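Local coordinates for protein phosphatase 2C (Toxoplasma gondii, PDB 3D8K) that probably removes phosphate from phosphoserine and phosphothreonine residues of proteins, as a manganese-dependent serine/threonine phosphatase of the PP2C family, at residues A52-F57 with R228-F233; R87-M92 with H169-G174. All coordinates share one frame; numbering follows the deposited sequence.

Contact 1 of 2, residues A52-F57 with R228-F233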
loop_
_atom_site.group_PDB
_atom_site.type_symbol
_atom_site.label_atom_id
_atom_site.label_comp_id
_atom_site.label_asym_id
_atom_site.label_seq_id
_atom_site.Cartn_x
_atom_site.Cartn_y
_atom_site.Cartn_z
ATOM N N ALA C 52 7.249 -26.774 4.712
ATOM C CA ALA C 52 7.075 -28.051 4.051
ATOM C C ALA C 52 8.362 -28.834 3.905
ATOM O O ALA C 52 9.458 -28.290 3.979
ATOM C CB ALA C 52 6.423 -27.841 2.700
HETATM N N MSE C 53 8.219 -30.130 3.681
HETATM C CA MSE C 53 9.387 -30.987 3.550
HETATM C C MSE C 53 9.138 -32.097 2.536
HETATM O O MSE C 53 8.153 -32.836 2.624
HETATM C CB MSE C 53 9.711 -31.572 4.907
HETATM C CG MSE C 53 11.098 -32.054 5.005
HETATM SE SE MSE C 53 11.537 -32.078 6.882
HETATM C CE MSE C 53 12.704 -30.491 6.895
ATOM N N PHE C 54 10.032 -32.217 1.571
ATOM C CA PHE C 54 9.877 -33.228 0.549
ATOM C C PHE C 54 11.096 -34.134 0.492
ATOM O O PHE C 54 12.186 -33.708 0.147
ATOM C CB PHE C 54 9.633 -32.531 -0.785
ATOM C CG PHE C 54 8.385 -31.704 -0.797
ATOM C CD1 PHE C 54 7.139 -32.315 -0.904
ATOM C CD2 PHE C 54 8.445 -30.318 -0.656
ATOM C CE1 PHE C 54 5.970 -31.561 -0.871
ATOM C CE2 PHE C 54 7.290 -29.551 -0.619
ATOM C CZ PHE C 54 6.050 -30.169 -0.728
ATOM N N ASP C 55 10.908 -35.389 0.858
ATOM C CA ASP C 55 12.005 -36.343 0.829
ATOM C C ASP C 55 11.764 -37.328 -0.312
ATOM O O ASP C 55 10.877 -38.181 -0.237
ATOM C CB ASP C 55 12.102 -37.068 2.179
ATOM C CG ASP C 55 13.257 -38.035 2.233
ATOM O OD1 ASP C 55 14.335 -37.689 1.696
ATOM O OD2 ASP C 55 13.096 -39.132 2.811
ATOM N N GLY C 56 12.565 -37.204 -1.366
ATOM C CA GLY C 56 12.393 -38.061 -2.529
ATOM C C GLY C 56 13.188 -39.351 -2.608
ATOM O O GLY C 56 14.361 -39.394 -2.238
ATOM N N PHE C 57 12.554 -40.423 -3.082
ATOM C CA PHE C 57 13.280 -41.676 -3.210
ATOM C C PHE C 57 13.889 -41.835 -4.592
ATOM O O PHE C 57 13.202 -41.790 -5.622
ATOM C CB PHE C 57 12.429 -42.899 -2.866
ATOM C CG PHE C 57 10.978 -42.752 -3.164
ATOM C CD1 PHE C 57 10.158 -41.984 -2.337
ATOM C CD2 PHE C 57 10.407 -43.456 -4.218
ATOM C CE1 PHE C 57 8.787 -41.928 -2.544
ATOM C CE2 PHE C 57 9.038 -43.410 -4.440
ATOM C CZ PHE C 57 8.221 -42.645 -3.601
ATOM N N ARG C 228 2.900 -44.372 1.465
ATOM C CA ARG C 228 2.260 -43.160 0.979
ATOM C C ARG C 228 3.290 -42.208 0.410
ATOM O O ARG C 228 4.342 -41.972 1.013
ATOM C CB ARG C 228 1.461 -42.501 2.094
ATOM C CG ARG C 228 0.218 -43.299 2.449
ATOM C CD ARG C 228 -0.625 -42.581 3.456
ATOM N NE ARG C 228 -1.886 -43.258 3.708
ATOM C CZ ARG C 228 -2.806 -42.829 4.567
ATOM N NH1 ARG C 228 -2.602 -41.723 5.266
ATOM N NH2 ARG C 228 -3.942 -43.496 4.712
ATOM N N ALA C 229 2.998 -41.684 -0.777
ATOM C CA ALA C 229 3.925 -40.779 -1.433
ATOM C C ALA C 229 3.308 -40.105 -2.655
ATOM O O ALA C 229 2.170 -40.402 -3.017
ATOM C CB ALA C 229 5.185 -41.549 -1.823
ATOM N N PHE C 230 4.071 -39.204 -3.283
ATOM C CA PHE C 230 3.620 -38.476 -4.472
ATOM C C PHE C 230 3.943 -39.120 -5.824
ATOM O O PHE C 230 3.119 -39.072 -6.733
ATOM C CB PHE C 230 4.156 -37.043 -4.471
ATOM C CG PHE C 230 3.252 -36.061 -3.792
ATOM C CD1 PHE C 230 3.640 -35.447 -2.603
ATOM C CD2 PHE C 230 2.017 -35.733 -4.345
ATOM C CE1 PHE C 230 2.822 -34.529 -1.978
ATOM C CE2 PHE C 230 1.188 -34.812 -3.724
ATOM C CZ PHE C 230 1.597 -34.205 -2.533
ATOM N N GLY C 231 5.121 -39.703 -5.991
ATOM C CA GLY C 231 5.400 -40.322 -7.281
ATOM C C GLY C 231 4.832 -41.736 -7.439
ATOM O O GLY C 231 3.605 -41.954 -7.363
ATOM N N SER C 232 5.744 -42.686 -7.667
ATOM C CA SER C 232 5.433 -44.103 -7.830
ATOM C C SER C 232 4.068 -44.360 -8.451
ATOM O O SER C 232 3.186 -44.909 -7.798
ATOM C CB SER C 232 5.524 -44.795 -6.467
ATOM O OG SER C 232 6.601 -44.266 -5.713
ATOM N N PHE C 233 3.893 -43.998 -9.719
ATOM C CA PHE C 233 2.590 -44.179 -10.348
ATOM C C PHE C 233 2.221 -45.595 -10.726
ATOM O O PHE C 233 1.038 -45.898 -10.913
ATOM C CB PHE C 233 2.453 -43.252 -11.543
ATOM C CG PHE C 233 2.385 -41.835 -11.149
ATOM C CD1 PHE C 233 3.524 -41.051 -11.147
ATOM C CD2 PHE C 233 1.199 -41.311 -10.644
ATOM C CE1 PHE C 233 3.487 -39.761 -10.637
ATOM C CE2 PHE C 233 1.145 -40.022 -10.129
ATOM C CZ PHE C 233 2.286 -39.245 -10.122
#
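Phe54 turns the edge of its ring to Phe230, CE1 of Phe54 lying 4.5 Å from CE1 of Phe230. With CG anti to the carbonyl carbon (chi1 -62°), the Phe54 ring swings round to the side where Phe230 lies. Next along the chain, Asp55 and Gly56 probably correspond to the metal-binding Asp-Gly pair of PP2C relatives; Asp55 OD1 has a weak hydrogen bond to Asn315 ND2. Phe57 follows and points its ring at the loop. The CE1-CZ edge of Phe57 meets the Ala229 methyl near the ring plane, CZ of Phe57 3.7 Å from CB of Ala229. Ser232 sits beside the same rim, but its modelled approach is too short to be trusted. The dependable contacts between the two segments are apolar. Around them, Phe54 is bedded on Ala63, Leu66 and Ala67 of helix 61-74 and on Val37 of strand 35-41, while Phe230 reaches Leu66 of helix 61-74 and Asp93 of helix 82-97. Strand 48-55 itself pairs with strands 35-41 and 106-115.

Contact 2 of 2, residues R87-M92 with H169-G174. With SO4 (sulfate ion), chain H.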
loop_
_atom_site.group_PDB
_atom_site.type_symbol
_atom_site.label_atom_id
_atom_site.label_comp_id
_atom_site.label_asym_id
_atom_site.label_seq_id
_atom_site.Cartn_x
_atom_site.Cartn_y
_atom_site.Cartn_z
ATOM N N ARG C 87 -7.767 -32.189 -0.878
ATOM C CA ARG C 87 -8.144 -31.910 -2.257
ATOM C C ARG C 87 -6.988 -31.392 -3.089
ATOM O O ARG C 87 -6.850 -31.736 -4.258
ATOM C CB ARG C 87 -9.280 -30.897 -2.278
ATOM C CG ARG C 87 -9.704 -30.485 -3.655
ATOM C CD ARG C 87 -10.632 -29.291 -3.595
ATOM N NE ARG C 87 -11.919 -29.630 -3.004
ATOM C CZ ARG C 87 -12.803 -30.436 -3.573
ATOM N NH1 ARG C 87 -12.531 -30.986 -4.749
ATOM N NH2 ARG C 87 -13.958 -30.682 -2.967
ATOM N N GLN C 88 -6.150 -30.566 -2.481
ATOM C CA GLN C 88 -5.015 -30.000 -3.191
ATOM C C GLN C 88 -3.961 -31.083 -3.423
ATOM O O GLN C 88 -3.266 -31.086 -4.447
ATOM C CB GLN C 88 -4.438 -28.838 -2.386
ATOM C CG GLN C 88 -4.145 -27.603 -3.214
ATOM C CD GLN C 88 -5.308 -27.189 -4.104
ATOM O OE1 GLN C 88 -6.452 -27.097 -3.659
ATOM N NE2 GLN C 88 -5.013 -26.921 -5.366
ATOM N N PHE C 89 -3.845 -32.001 -2.467
ATOM C CA PHE C 89 -2.888 -33.087 -2.606
ATOM C C PHE C 89 -3.276 -33.862 -3.849
ATOM O O PHE C 89 -2.415 -34.365 -4.566
ATOM C CB PHE C 89 -2.931 -34.014 -1.393
ATOM C CG PHE C 89 -1.914 -33.689 -0.348
ATOM C CD1 PHE C 89 -2.011 -32.513 0.398
ATOM C CD2 PHE C 89 -0.828 -34.543 -0.128
ATOM C CE1 PHE C 89 -1.037 -32.183 1.350
ATOM C CE2 PHE C 89 0.154 -34.226 0.822
ATOM C CZ PHE C 89 0.047 -33.041 1.563
ATOM N N GLU C 90 -4.581 -33.940 -4.098
ATOM C CA GLU C 90 -5.106 -34.655 -5.249
ATOM C C GLU C 90 -4.579 -34.024 -6.524
ATOM O O GLU C 90 -3.920 -34.678 -7.333
ATOM C CB GLU C 90 -6.639 -34.616 -5.239
ATOM C CG GLU C 90 -7.310 -35.267 -6.463
ATOM C CD GLU C 90 -7.408 -34.330 -7.667
ATOM O OE1 GLU C 90 -7.735 -34.805 -8.776
ATOM O OE2 GLU C 90 -7.169 -33.115 -7.507
ATOM N N ARG C 91 -4.870 -32.739 -6.681
ATOM C CA ARG C 91 -4.448 -31.980 -7.842
ATOM C C ARG C 91 -2.953 -32.085 -8.061
ATOM O O ARG C 91 -2.502 -32.387 -9.159
ATOM C CB ARG C 91 -4.841 -30.515 -7.674
ATOM C CG ARG C 91 -6.317 -30.341 -7.486
ATOM C CD ARG C 91 -6.738 -28.904 -7.469
ATOM N NE ARG C 91 -8.192 -28.828 -7.467
ATOM C CZ ARG C 91 -8.886 -27.697 -7.441
ATOM N NH1 ARG C 91 -8.260 -26.528 -7.414
ATOM N NH2 ARG C 91 -10.212 -27.742 -7.440
HETATM N N MSE C 92 -2.184 -31.829 -7.009
HETATM C CA MSE C 92 -0.738 -31.894 -7.110
HETATM C C MSE C 92 -0.313 -33.250 -7.643
HETATM O O MSE C 92 0.336 -33.332 -8.681
HETATM C CB MSE C 92 -0.093 -31.656 -5.748
HETATM C CG MSE C 92 -0.306 -30.269 -5.188
HETATM SE SE MSE C 92 0.575 -30.102 -3.448
HETATM C CE MSE C 92 2.393 -30.173 -4.204
ATOM N N HIS C 169 -1.573 -27.459 11.890
ATOM C CA HIS C 169 -2.156 -28.431 10.978
ATOM C C HIS C 169 -1.005 -29.179 10.342
ATOM O O HIS C 169 -0.086 -28.579 9.774
ATOM C CB HIS C 169 -2.956 -27.759 9.867
ATOM C CG HIS C 169 -4.344 -27.386 10.258
ATOM N ND1 HIS C 169 -4.633 -26.259 10.998
ATOM C CD2 HIS C 169 -5.530 -27.989 10.014
ATOM C CE1 HIS C 169 -5.936 -26.183 11.189
ATOM N NE2 HIS C 169 -6.504 -27.222 10.603
ATOM N N VAL C 170 -1.027 -30.490 10.449
ATOM C CA VAL C 170 0.030 -31.233 9.826
ATOM C C VAL C 170 -0.555 -32.122 8.753
ATOM O O VAL C 170 -1.477 -32.886 9.004
ATOM C CB VAL C 170 0.787 -32.094 10.835
ATOM C CG1 VAL C 170 1.887 -32.875 10.107
ATOM C CG2 VAL C 170 1.378 -31.219 11.918
ATOM N N ALA C 171 -0.025 -31.991 7.547
ATOM C CA ALA C 171 -0.454 -32.806 6.418
ATOM C C ALA C 171 0.707 -33.734 6.139
ATOM O O ALA C 171 1.616 -33.362 5.411
ATOM C CB ALA C 171 -0.725 -31.933 5.202
ATOM N N SER C 172 0.689 -34.923 6.735
ATOM C CA SER C 172 1.770 -35.888 6.534
ATOM C C SER C 172 1.437 -36.960 5.501
ATOM O O SER C 172 0.330 -37.491 5.463
ATOM C CB SER C 172 2.152 -36.571 7.856
ATOM O OG SER C 172 1.312 -37.683 8.137
ATOM N N LEU C 173 2.431 -37.281 4.681
ATOM C CA LEU C 173 2.294 -38.283 3.633
ATOM C C LEU C 173 3.665 -38.881 3.388
ATOM O O LEU C 173 4.422 -38.379 2.564
ATOM C CB LEU C 173 1.789 -37.633 2.340
ATOM C CG LEU C 173 1.509 -38.573 1.171
ATOM C CD1 LEU C 173 0.214 -39.339 1.428
ATOM C CD2 LEU C 173 1.392 -37.772 -0.095
ATOM N N GLY C 174 3.990 -39.948 4.102
ATOM C CA GLY C 174 5.288 -40.564 3.913
ATOM C C GLY C 174 5.929 -40.939 5.228
ATOM O O GLY C 174 5.248 -41.095 6.241
HETATM S S SO4 H . -11.179 -24.118 -6.634
HETATM O O1 SO4 H . -12.098 -25.126 -7.177
HETATM O O2 SO4 H . -11.874 -23.305 -5.634
HETATM O O3 SO4 H . -10.034 -24.797 -6.019
HETATM O O4 SO4 H . -10.709 -23.230 -7.704
#
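Leu173 and Phe89 meet because the leucine holds CG anti to its own nitrogen (chi1 -176°) and its second torsion then turns the CD2 branch back to the ring, while Phe89 swings its ring off the helix with chi1 -95°. The two side chains slide past one another in opposite directions. CD2 of Leu173 settles at the ring edge, close to its plane and 3.9 Å from CE2 of Phe89. On another part of the ring, CE1 and CZ of Phe89 lie against the Ala171 methyl, CE1 3.9 Å from CB of Ala171, in an oblique approach. One ring thus bridges two residues that point the same way from the strand, and Ser172 between them points away, its OG weakly bonded to Asp253. This is helix-on-sheet packing in the PP2C beta-sandwich, where helices flank the sheets: helix 82-97 lies against strand 165-173, and Ile109 of strand 106-115 and Pro252 also touch the Phe89 ring. A different job falls to Arg91, whose extended chain puts its guanidinium on a sulfate, probably from the crystallisation liquor. Its NH1 donates to sulfate O3 at 2.8 Å in a bent bond. Its NH2 reaches sulfate O1 at 3.2 Å and is nearly straight at 172°, with O1 in the guanidinium plane. The anion is also bound by Arg78 and by Arg156 of the second subunit, so in this crystal the sulfate links the two chains.

In the fold
Along the chain the segments come in the order 52-57, 87-92, 169-174, 228-233, so both ends of contact 2 fall between those of contact 1. Their centres lie 11 Å apart and both reach the six-stranded antiparallel sheet, where strand 106-115 separates strands 48-55 and 165-173. The two contacts touch directly: the rings of Phe230 and Phe89 meet with planes about 20° apart, and Arg228 and Ala229 pack on Leu173. The loop 228-233 therefore lies against helix 82-97 as well as the end of 165-173, so that the loop, the helix and the sheet share one layer of packing within the phosphatase domain, in which most of the touching residues are buried.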